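Local structure of 2-hydroxyisobutanoyl-CoA mutase large subunit (Aquincola tertiaricarbonis, 4R3U) at residues Pro88-Arg92 / Ala410-Asp414; Ala365-Leu370 / Ile403-Val409; Tyr80-Pro86 / Arg317-Lys322. The protein catalyses, together with its small cobalamin-binding partner HcmB, the reversible isomerisation of 2-hydroxyisobutyryl-CoA and (S)-3-hydroxybutyryl-CoA. All blocks are in the same frame, centred on the assembly; numbering follows the deposited sequence.

Contact 1. Residues Pro88-Arg92 / Ala410-Asp414; sequences PTMYR and ADVID. With 3HC (3-hydroxybutanoyl-coenzyme A), chain E.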
loop_
_atom_site.group_PDB
_atom_site.type_symbol
_atom_site.label_atom_id
_atom_site.label_comp_id
_atom_site.label_asym_id
_atom_site.label_seq_id
_atom_site.Cartn_x
_atom_site.Cartn_y
_atom_site.Cartn_z
ATOM N N PRO A 88 20.909 -4.156 -15.968
ATOM C CA PRO A 88 21.833 -3.698 -14.910
ATOM C C PRO A 88 21.482 -2.353 -14.282
ATOM O O PRO A 88 22.103 -1.984 -13.299
ATOM C CB PRO A 88 23.166 -3.605 -15.653
ATOM C CG PRO A 88 22.774 -3.247 -17.042
ATOM C CD PRO A 88 21.514 -4.014 -17.307
ATOM N N THR A 89 20.541 -1.612 -14.875
ATOM C CA THR A 89 20.159 -0.250 -14.491
ATOM C C THR A 89 18.733 -0.140 -13.992
ATOM O O THR A 89 18.400 0.818 -13.262
ATOM C CB THR A 89 20.492 0.707 -15.642
ATOM O OG1 THR A 89 20.089 2.015 -15.345
ATOM C CG2 THR A 89 19.963 0.239 -16.958
ATOM N N MET A 90 17.896 -1.137 -14.367
ATOM C CA MET A 90 16.491 -1.255 -14.015
ATOM C C MET A 90 15.734 0.072 -14.010
ATOM O O MET A 90 15.833 0.824 -14.986
ATOM C CB MET A 90 16.301 -2.068 -12.735
ATOM C CG MET A 90 16.737 -3.520 -12.857
ATOM S SD MET A 90 15.693 -4.556 -13.907
ATOM C CE MET A 90 14.196 -4.554 -13.004
ATOM N N TYR A 91 15.030 0.381 -12.923
ATOM C CA TYR A 91 14.199 1.587 -12.773
ATOM C C TYR A 91 14.927 2.922 -12.602
ATOM O O TYR A 91 14.272 3.958 -12.608
ATOM C CB TYR A 91 13.111 1.402 -11.697
ATOM C CG TYR A 91 12.446 0.046 -11.683
ATOM C CD1 TYR A 91 11.991 -0.546 -12.865
ATOM C CD2 TYR A 91 12.260 -0.649 -10.486
ATOM C CE1 TYR A 91 11.365 -1.790 -12.848
ATOM C CE2 TYR A 91 11.649 -1.899 -10.460
ATOM C CZ TYR A 91 11.184 -2.457 -11.638
ATOM O OH TYR A 91 10.526 -3.660 -11.600
ATOM N N ARG A 92 16.255 2.920 -12.473
ATOM C CA ARG A 92 17.003 4.184 -12.361
ATOM C C ARG A 92 17.139 4.793 -13.774
ATOM O O ARG A 92 17.445 5.985 -13.930
ATOM C CB ARG A 92 18.409 3.955 -11.777
ATOM C CG ARG A 92 18.437 3.271 -10.430
ATOM C CD ARG A 92 19.832 2.780 -10.132
ATOM N NE ARG A 92 20.379 3.680 -9.142
ATOM C CZ ARG A 92 21.433 4.448 -9.312
ATOM N NH1 ARG A 92 22.108 4.417 -10.448
ATOM N NH2 ARG A 92 21.833 5.247 -8.339
ATOM N N ALA A 410 12.439 2.784 -6.517
ATOM C CA ALA A 410 12.889 2.693 -7.894
ATOM C C ALA A 410 14.355 3.070 -8.048
ATOM O O ALA A 410 14.919 2.833 -9.108
ATOM C CB ALA A 410 12.024 3.588 -8.769
ATOM N N ASP A 411 14.979 3.650 -7.004
ATOM C CA ASP A 411 16.355 4.170 -7.098
ATOM C C ASP A 411 17.498 3.224 -6.725
ATOM O O ASP A 411 18.641 3.545 -7.020
ATOM C CB ASP A 411 16.472 5.538 -6.407
ATOM C CG ASP A 411 15.413 6.559 -6.810
ATOM O OD1 ASP A 411 14.731 6.334 -7.822
ATOM O OD2 ASP A 411 15.309 7.622 -6.135
ATOM N N VAL A 412 17.202 2.087 -6.065
ATOM C CA VAL A 412 18.200 1.088 -5.687
ATOM C C VAL A 412 17.729 -0.217 -6.293
ATOM O O VAL A 412 16.568 -0.581 -6.096
ATOM C CB VAL A 412 18.459 1.006 -4.146
ATOM C CG1 VAL A 412 19.372 -0.163 -3.782
ATOM C CG2 VAL A 412 19.052 2.309 -3.625
ATOM N N ILE A 413 18.597 -0.889 -7.080
ATOM C CA ILE A 413 18.243 -2.147 -7.752
ATOM C C ILE A 413 18.280 -3.330 -6.785
ATOM O O ILE A 413 19.250 -3.484 -6.023
ATOM C CB ILE A 413 19.040 -2.408 -9.069
ATOM C CG1 ILE A 413 18.950 -1.200 -10.009
ATOM C CG2 ILE A 413 18.520 -3.673 -9.792
ATOM C CD1 ILE A 413 20.003 -1.108 -10.938
ATOM N N ASP A 414 17.221 -4.183 -6.854
ATOM C CA ASP A 414 17.014 -5.374 -6.013
ATOM C C ASP A 414 17.320 -5.013 -4.539
ATOM O O ASP A 414 18.305 -5.505 -3.959
ATOM C CB ASP A 414 17.841 -6.576 -6.526
ATOM C CG ASP A 414 17.415 -7.886 -5.905
ATOM O OD1 ASP A 414 16.228 -8.243 -6.024
ATOM O OD2 ASP A 414 18.251 -8.527 -5.259
HETATM N N1A 3HC E . 17.827 0.393 -19.527
HETATM C C2A 3HC E . 17.922 0.454 -21.004
HETATM N N3A 3HC E . 16.718 -0.072 -21.660
HETATM C C4A 3HC E . 15.664 -0.536 -20.946
HETATM C C5A 3HC E . 15.669 -0.558 -19.596
HETATM C C6A 3HC E . 16.747 -0.117 -18.909
HETATM N N6A 3HC E . 16.695 -0.167 -17.579
HETATM N N7A 3HC E . 14.493 -1.056 -19.203
HETATM C C8A 3HC E . 13.773 -1.329 -20.287
HETATM N N9A 3HC E . 14.504 -1.039 -21.359
HETATM C C1B 3HC E . 14.149 -1.168 -22.805
HETATM C C2B 3HC E . 13.943 -2.608 -23.229
HETATM O O2B 3HC E . 15.174 -3.229 -23.613
HETATM C C3B 3HC E . 12.987 -2.460 -24.401
HETATM O O3B 3HC E . 13.704 -2.107 -25.610
HETATM P P3B 3HC E . 13.419 -2.795 -27.043
HETATM O O7A 3HC E . 12.005 -2.456 -27.301
HETATM O O8A 3HC E . 14.393 -2.091 -27.913
HETATM O O9A 3HC E . 13.715 -4.221 -26.778
HETATM C C4B 3HC E . 12.119 -1.272 -24.002
HETATM O O4B 3HC E . 12.891 -0.495 -23.037
HETATM C C5B 3HC E . 10.772 -1.737 -23.422
HETATM O O5B 3HC E . 10.966 -2.293 -22.102
HETATM P P1A 3HC E . 10.647 -3.843 -21.716
HETATM O O1A 3HC E . 10.738 -4.733 -22.905
HETATM O O2A 3HC E . 11.438 -4.189 -20.523
HETATM O O3A 3HC E . 9.101 -3.610 -21.217
HETATM P P2A 3HC E . 7.738 -3.857 -22.067
HETATM O O4A 3HC E . 6.605 -3.455 -21.220
HETATM O O5A 3HC E . 7.841 -3.292 -23.435
HETATM O O6A 3HC E . 7.770 -5.432 -22.207
HETATM C CBP 3HC E . 7.226 -7.744 -21.728
HETATM C CCP 3HC E . 7.556 -6.360 -21.130
HETATM C CDP 3HC E . 8.503 -8.236 -22.422
HETATM C CEP 3HC E . 6.900 -8.724 -20.595
HETATM C CAP 3HC E . 6.057 -7.651 -22.765
HETATM O OAP 3HC E . 5.781 -8.886 -23.462
HETATM C C9P 3HC E . 4.755 -6.948 -22.285
HETATM O O9P 3HC E . 4.616 -5.727 -22.381
HETATM N N8P 3HC E . 3.769 -7.753 -21.858
HETATM C C7P 3HC E . 2.469 -7.210 -21.447
HETATM C C6P 3HC E . 1.463 -8.336 -21.258
HETATM C C5P 3HC E . 0.117 -7.831 -20.727
HETATM O O5P 3HC E . -0.069 -6.657 -20.395
HETATM N N4P 3HC E . -0.814 -8.789 -20.670
HETATM C C3P 3HC E . -2.160 -8.538 -20.176
HETATM C C2P 3HC E . -2.718 -9.849 -19.691
HETATM S S1P 3HC E . -4.370 -9.647 -18.957
HETATM C C1 3HC E . -4.664 -11.383 -18.579
HETATM O O1 3HC E . -4.373 -12.305 -19.338
HETATM C C2 3HC E . -5.231 -11.695 -17.183
HETATM C C3 3HC E . -6.735 -11.430 -17.092
HETATM O O3 3HC E . -6.996 -10.073 -17.434
HETATM C C4 3HC E . -7.528 -12.377 -18.005
HETATM O O HOH W 1 15.459 -0.371 -10.031
#
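Tyr91 and Ala410 bring two irregular loops together, their CA atoms 5.2 Å apart, with Arg92 and Asp411 almost as close. In this TIM-barrel mutase 88-92 leads towards barrel strand 97-102 and lines the CoA pocket, while 410-414 follows helix 390-405. Ile413 reaches from its own loop onto 88-92: its CG2 lies 3.5 Å from Met90 CG, and its longer branch brings CD1 to 3.3 Å from Pro88 O. A branched aliphatic chain suits a place with neighbours on two sides. Arg92 bends at chi3 (105°), bringing NE to 2.7 Å from Asp411 O; the hydrogen bond is nearly straight (N-H...O 160°) and the acceptor lies in the guanidinium plane, although NE stands above the carbonyl plane. NH1 continues to a salt bridge with Glu44 of the second subunit. A leucine in its place would probably leave Asp411 O without this donor and that glutamate, also bonded by Thr89 OG1, without this charged mate. A water accepts from Tyr91 N and donates weakly to Ala410 O. Met90 O approaches N6A of the CoA adenine to 2.9 Å, and Thr89 CG2 lies 3.3 Å from its N1A.

Contact 2. Residues Ala365-Leu370 / Ile403-Val409; sequences ALSAVL and IAEESGV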
loop_
_atom_site.group_PDB
_atom_site.type_symbol
_atom_site.label_atom_id
_atom_site.label_comp_id
_atom_site.label_asym_id
_atom_site.label_seq_id
_atom_site.Cartn_x
_atom_site.Cartn_y
_atom_site.Cartn_z
ATOM N N ALA A 365 1.411 -4.323 -5.882
ATOM C CA ALA A 365 2.149 -3.527 -6.828
ATOM C C ALA A 365 3.600 -3.395 -6.333
ATOM O O ALA A 365 4.527 -3.575 -7.123
ATOM C CB ALA A 365 1.511 -2.168 -6.967
ATOM N N LEU A 366 3.803 -3.121 -5.035
ATOM C CA LEU A 366 5.128 -2.993 -4.430
ATOM C C LEU A 366 5.953 -4.284 -4.550
ATOM O O LEU A 366 7.133 -4.204 -4.888
ATOM C CB LEU A 366 5.058 -2.482 -2.975
ATOM C CG LEU A 366 6.430 -2.214 -2.281
ATOM C CD1 LEU A 366 7.281 -1.167 -3.072
ATOM C CD2 LEU A 366 6.244 -1.828 -0.843
ATOM N N SER A 367 5.336 -5.457 -4.301
ATOM C CA SER A 367 5.954 -6.783 -4.458
ATOM C C SER A 367 6.448 -6.959 -5.916
ATOM O O SER A 367 7.532 -7.482 -6.134
ATOM C CB SER A 367 4.944 -7.885 -4.139
ATOM O OG SER A 367 4.953 -8.302 -2.786
ATOM N N ALA A 368 5.667 -6.503 -6.900
ATOM C CA ALA A 368 6.032 -6.594 -8.319
ATOM C C ALA A 368 7.276 -5.753 -8.661
ATOM O O ALA A 368 8.151 -6.212 -9.407
ATOM C CB ALA A 368 4.853 -6.172 -9.189
ATOM N N VAL A 369 7.352 -4.541 -8.075
ATOM C CA VAL A 369 8.434 -3.559 -8.248
ATOM C C VAL A 369 9.716 -4.081 -7.571
ATOM O O VAL A 369 10.797 -4.024 -8.160
ATOM C CB VAL A 369 7.973 -2.174 -7.705
ATOM C CG1 VAL A 369 9.118 -1.164 -7.674
ATOM C CG2 VAL A 369 6.815 -1.634 -8.529
ATOM N N LEU A 370 9.583 -4.615 -6.340
ATOM C CA LEU A 370 10.685 -5.180 -5.568
ATOM C C LEU A 370 11.133 -6.491 -6.231
ATOM O O LEU A 370 12.310 -6.863 -6.131
ATOM C CB LEU A 370 10.265 -5.399 -4.092
ATOM C CG LEU A 370 9.890 -4.169 -3.252
ATOM C CD1 LEU A 370 9.783 -4.540 -1.804
ATOM C CD2 LEU A 370 10.888 -2.991 -3.417
ATOM N N ILE A 403 4.380 4.681 -6.029
ATOM C CA ILE A 403 5.462 3.733 -5.790
ATOM C C ILE A 403 6.689 4.174 -6.573
ATOM O O ILE A 403 7.796 4.200 -6.032
ATOM C CB ILE A 403 5.017 2.275 -6.094
ATOM C CG1 ILE A 403 3.962 1.803 -5.098
ATOM C CG2 ILE A 403 6.212 1.287 -6.107
ATOM C CD1 ILE A 403 3.275 0.567 -5.508
ATOM N N ALA A 404 6.496 4.550 -7.842
ATOM C CA ALA A 404 7.581 4.969 -8.733
ATOM C C ALA A 404 8.199 6.275 -8.345
ATOM O O ALA A 404 9.426 6.395 -8.384
ATOM C CB ALA A 404 7.079 5.056 -10.165
ATOM N N GLU A 405 7.367 7.280 -8.015
ATOM C CA GLU A 405 7.875 8.625 -7.774
ATOM C C GLU A 405 8.012 9.066 -6.322
ATOM O O GLU A 405 8.852 9.915 -6.050
ATOM C CB GLU A 405 7.078 9.657 -8.588
ATOM C CG GLU A 405 6.937 9.305 -10.061
ATOM C CD GLU A 405 6.512 10.434 -10.977
ATOM O OE1 GLU A 405 7.047 11.558 -10.841
ATOM O OE2 GLU A 405 5.659 10.181 -11.855
ATOM N N GLU A 406 7.212 8.538 -5.406
ATOM C CA GLU A 406 7.258 9.026 -4.032
ATOM C C GLU A 406 7.936 8.143 -2.996
ATOM O O GLU A 406 8.394 8.659 -1.969
ATOM C CB GLU A 406 5.845 9.402 -3.555
ATOM C CG GLU A 406 5.179 10.501 -4.359
ATOM C CD GLU A 406 3.974 11.069 -3.646
ATOM O OE1 GLU A 406 3.618 10.560 -2.561
ATOM O OE2 GLU A 406 3.337 11.980 -4.208
ATOM N N SER A 407 7.934 6.816 -3.226
ATOM C CA SER A 407 8.461 5.817 -2.295
ATOM C C SER A 407 10.003 5.658 -2.274
ATOM O O SER A 407 10.540 5.161 -1.287
ATOM C CB SER A 407 7.785 4.473 -2.539
ATOM O OG SER A 407 8.319 3.861 -3.703
ATOM N N GLY A 408 10.669 5.991 -3.375
ATOM C CA GLY A 408 12.117 5.857 -3.557
ATOM C C GLY A 408 12.592 4.458 -3.932
ATOM O O GLY A 408 13.763 4.301 -4.268
ATOM N N VAL A 409 11.695 3.426 -3.920
ATOM C CA VAL A 409 12.032 2.023 -4.215
ATOM C C VAL A 409 12.615 1.788 -5.606
ATOM O O VAL A 409 13.185 0.711 -5.858
ATOM C CB VAL A 409 10.907 1.017 -3.903
ATOM C CG1 VAL A 409 10.391 1.170 -2.469
ATOM C CG2 VAL A 409 9.791 1.102 -4.935
#
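Ile403, on the last turn of helix 390-405, reaches across to Ala365, Leu366 and Val369 on the end of helix 357-370. The two helices flank strand 375-377 in the chain: 357-370 is the helix of the beta-alpha-beta crossover from strand 340-344 to 375-377, and 390-405 follows that strand, so the contact joins neighbouring helices of the TIM barrel. From CB, which points toward the other helix, the side chain of Ile403 divides. The short branch ends at CG2, which lies 3.8 Å from Val369 CG2 and 4.0 Å from Leu366 CD1, filling the groove between these two residues. The long branch sets out with CG1 anti to the carbonyl carbon (chi1 -67°) and stays extended, which takes CD1 back along helix 357-370, to 3.6 Å from Ala365 CB. Ala365 suits this spot because its lone methyl lets the isoleucine tip come close to the backbone, where CD1 also meets Leu366 N at 3.8 Å.

Past the helix end, Gly408 turns the chain with a positive phi (81°), which glycine adopts readily, and Val409 is brought back against the same surface. Its CG2 meets Val369 CG1 at 3.6 Å, the two valines crossing at about a right angle, and also Leu366 CD1 at 3.9 Å. Leu370 CD2 closes the row, 4.0 Å from Val409 CB. Beyond the contact, Trp96 covers Val369, while Phe307 of the second subunit packs on Val409 and Phe306 of that subunit on Leu366.

Every partner side chain here is aliphatic, and no polar bond joins the segments; the two are therefore held by fit and by the exclusion of water, with beta-branched and small residues setting how near they can come.

Contact 3. Residues Tyr80-Pro86 / Arg317-Lys322; sequences YPFTRGP and RRCYAK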
loop_
_atom_site.group_PDB
_atom_site.type_symbol
_atom_site.label_atom_id
_atom_site.label_comp_id
_atom_site.label_asym_id
_atom_site.label_seq_id
_atom_site.Cartn_x
_atom_site.Cartn_y
_atom_site.Cartn_z
ATOM N N TYR A 80 24.174 -12.808 -15.254
ATOM C CA TYR A 80 23.752 -14.186 -14.992
ATOM C C TYR A 80 23.956 -14.593 -13.519
ATOM O O TYR A 80 25.006 -14.237 -12.970
ATOM C CB TYR A 80 24.525 -15.132 -15.944
ATOM C CG TYR A 80 24.171 -16.603 -15.810
ATOM C CD1 TYR A 80 23.155 -17.173 -16.578
ATOM C CD2 TYR A 80 24.870 -17.432 -14.938
ATOM C CE1 TYR A 80 22.851 -18.529 -16.477
ATOM C CE2 TYR A 80 24.549 -18.781 -14.809
ATOM C CZ TYR A 80 23.546 -19.326 -15.585
ATOM O OH TYR A 80 23.269 -20.664 -15.476
ATOM N N PRO A 81 23.014 -15.337 -12.854
ATOM C CA PRO A 81 21.724 -15.846 -13.330
ATOM C C PRO A 81 20.537 -14.886 -13.260
ATOM O O PRO A 81 19.390 -15.345 -13.303
ATOM C CB PRO A 81 21.531 -17.112 -12.495
ATOM C CG PRO A 81 22.151 -16.764 -11.174
ATOM C CD PRO A 81 23.225 -15.728 -11.444
ATOM N N PHE A 82 20.803 -13.556 -13.192
ATOM C CA PHE A 82 19.782 -12.487 -13.193
ATOM C C PHE A 82 18.774 -12.496 -12.045
ATOM O O PHE A 82 17.714 -11.898 -12.166
ATOM C CB PHE A 82 19.051 -12.361 -14.559
ATOM C CG PHE A 82 19.936 -12.395 -15.784
ATOM C CD1 PHE A 82 20.470 -11.224 -16.308
ATOM C CD2 PHE A 82 20.216 -13.596 -16.424
ATOM C CE1 PHE A 82 21.267 -11.256 -17.442
ATOM C CE2 PHE A 82 21.045 -13.630 -17.536
ATOM C CZ PHE A 82 21.550 -12.458 -18.053
ATOM N N THR A 83 19.117 -13.109 -10.912
ATOM C CA THR A 83 18.263 -13.122 -9.712
ATOM C C THR A 83 17.806 -11.683 -9.341
ATOM O O THR A 83 16.623 -11.454 -9.053
ATOM C CB THR A 83 19.071 -13.765 -8.585
ATOM O OG1 THR A 83 19.667 -14.972 -9.086
ATOM C CG2 THR A 83 18.257 -13.991 -7.280
ATOM N N ARG A 84 18.747 -10.715 -9.402
ATOM C CA ARG A 84 18.552 -9.301 -9.049
ATOM C C ARG A 84 17.889 -8.406 -10.126
ATOM O O ARG A 84 17.601 -7.244 -9.858
ATOM C CB ARG A 84 19.879 -8.709 -8.557
ATOM C CG ARG A 84 20.612 -9.673 -7.617
ATOM C CD ARG A 84 21.653 -8.996 -6.782
ATOM N NE ARG A 84 21.027 -8.129 -5.803
ATOM C CZ ARG A 84 21.640 -7.122 -5.208
ATOM N NH1 ARG A 84 22.910 -6.854 -5.484
ATOM N NH2 ARG A 84 20.988 -6.364 -4.332
ATOM N N GLY A 85 17.617 -8.952 -11.306
ATOM C CA GLY A 85 16.959 -8.202 -12.362
ATOM C C GLY A 85 17.541 -8.491 -13.728
ATOM O O GLY A 85 18.736 -8.797 -13.842
ATOM N N PRO A 86 16.706 -8.416 -14.794
ATOM C CA PRO A 86 17.222 -8.711 -16.151
ATOM C C PRO A 86 18.107 -7.603 -16.759
ATOM O O PRO A 86 18.863 -7.873 -17.700
ATOM C CB PRO A 86 15.944 -8.924 -16.966
ATOM C CG PRO A 86 14.942 -8.027 -16.312
ATOM C CD PRO A 86 15.264 -8.079 -14.824
ATOM N N ARG A 317 13.570 -16.028 -12.224
ATOM C CA ARG A 317 14.656 -15.470 -13.032
ATOM C C ARG A 317 15.889 -16.338 -12.990
ATOM O O ARG A 317 16.528 -16.510 -14.034
ATOM C CB ARG A 317 14.998 -14.045 -12.595
ATOM C CG ARG A 317 14.201 -12.976 -13.331
ATOM C CD ARG A 317 14.873 -11.614 -13.298
ATOM N NE ARG A 317 15.004 -11.125 -11.925
ATOM C CZ ARG A 317 14.115 -10.355 -11.306
ATOM N NH1 ARG A 317 13.054 -9.899 -11.958
ATOM N NH2 ARG A 317 14.298 -10.006 -10.044
ATOM N N ARG A 318 16.232 -16.887 -11.791
ATOM C CA ARG A 318 17.408 -17.749 -11.583
ATOM C C ARG A 318 17.239 -19.099 -12.276
ATOM O O ARG A 318 18.158 -19.549 -12.959
ATOM C CB ARG A 318 17.715 -17.926 -10.080
ATOM C CG ARG A 318 19.015 -18.694 -9.792
ATOM C CD ARG A 318 19.638 -18.250 -8.498
ATOM N NE ARG A 318 19.104 -18.980 -7.358
ATOM C CZ ARG A 318 19.122 -18.548 -6.100
ATOM N NH1 ARG A 318 18.660 -19.316 -5.127
ATOM N NH2 ARG A 318 19.608 -17.350 -5.805
ATOM N N CYS A 319 16.060 -19.735 -12.097
ATOM C CA CYS A 319 15.677 -21.022 -12.688
ATOM C C CYS A 319 15.696 -20.937 -14.211
ATOM O O CYS A 319 16.293 -21.790 -14.875
ATOM C CB CYS A 319 14.312 -21.465 -12.165
ATOM S SG CYS A 319 14.299 -21.921 -10.414
ATOM N N TYR A 320 15.097 -19.863 -14.746
ATOM C CA TYR A 320 15.049 -19.582 -16.168
ATOM C C TYR A 320 16.445 -19.453 -16.758
ATOM O O TYR A 320 16.706 -20.070 -17.791
ATOM C CB TYR A 320 14.239 -18.306 -16.443
ATOM C CG TYR A 320 14.239 -17.905 -17.905
ATOM C CD1 TYR A 320 13.493 -18.616 -18.843
ATOM C CD2 TYR A 320 14.991 -16.821 -18.352
ATOM C CE1 TYR A 320 13.477 -18.246 -20.189
ATOM C CE2 TYR A 320 14.984 -16.442 -19.689
ATOM C CZ TYR A 320 14.227 -17.161 -20.605
ATOM O OH TYR A 320 14.220 -16.797 -21.922
ATOM N N ALA A 321 17.340 -18.654 -16.109
ATOM C CA ALA A 321 18.725 -18.481 -16.566
ATOM C C ALA A 321 19.438 -19.832 -16.666
ATOM O O ALA A 321 20.007 -20.144 -17.726
ATOM C CB ALA A 321 19.481 -17.568 -15.631
ATOM N N LYS A 322 19.343 -20.649 -15.575
ATOM C CA LYS A 322 19.976 -21.960 -15.470
ATOM C C LYS A 322 19.498 -22.936 -16.537
ATOM O O LYS A 322 20.321 -23.641 -17.108
ATOM C CB LYS A 322 19.839 -22.527 -14.047
ATOM C CG LYS A 322 20.713 -21.792 -13.045
ATOM C CD LYS A 322 20.492 -22.208 -11.597
ATOM C CE LYS A 322 21.574 -21.597 -10.729
ATOM N NZ LYS A 322 21.554 -22.128 -9.340
#
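Arg317 NH2 donates to Thr83 O at 2.9 Å, the one hydrogen bond between helix 306-327 and the loop 80-86 that is not weak. It is fairly straight (N-H...O 159°) and the oxygen lies close to the guanidinium plane, although the donor stands above the plane of the carbonyl. Thr83 O also receives a weak bond from Arg317 NE, which a bend at chi3 (-62°) turns onto Phe82 O for a second weak one, 2.8 Å away but poorly aligned (128°). Phe82 O is thus gripped twice, since Gly85 N closes a type I turn onto it. Gly85 lays its CA over one face of the guanidinium, 3.5 Å above the plane and offset toward its rim; a side chain here would collide with the carbonyl oxygen of Arg84. Arg317 NH1 is taken up by Gly371 O.

In sequence the helix links strands 298-302 and 340-344 of the TIM barrel, and the loop packed on it runs on to the CoA-binding residues. Pro81 follows a cis peptide bond and places its CB over the centre of the Tyr80 ring. Its carbonyl oxygen receives a CA-H...O contact from Arg318 CA (3.6 Å) and touches Ala321 CB at 3.2 Å, where alanine's small methyl suits the loop's close approach. The edge of the Tyr80 ring meets Ala321 O, with CE1 3.5 Å from it.

Arg318 runs alongside Thr83, its CD 3.3 Å from OG1, but their polar ends bond to other residues: Asp73 O accepts from both Thr83 OG1 and Arg318 NH2, while Arg318 NH1 engages Thr427 and Glu430. Lys322, crossing Tyr80 at about a right angle, extends NZ to salt bridges with Glu430 and Asp73.

Overall arrangement
All three contacts are largely buried, but they differ in what they join. Contact 2 is wholly aliphatic and pairs the end of one barrel helix with the end of the next and the turn after it, whereas contacts 1 and 3 set parts of the same long loop, between strands 56-57 and 97-102, against later elements and rely on arginines bonding to backbone carbonyls. Contact 1 alone touches the CoA and, like contact 2, meets the second subunit broadly; contact 3 reaches it through Arg84. That arginine also ties contact 3 to contact 1 by a salt bridge from its NE to Asp414 OD2. Contact 2 lies nested along the chain within contact 1; contacts 2 and 3 do not touch.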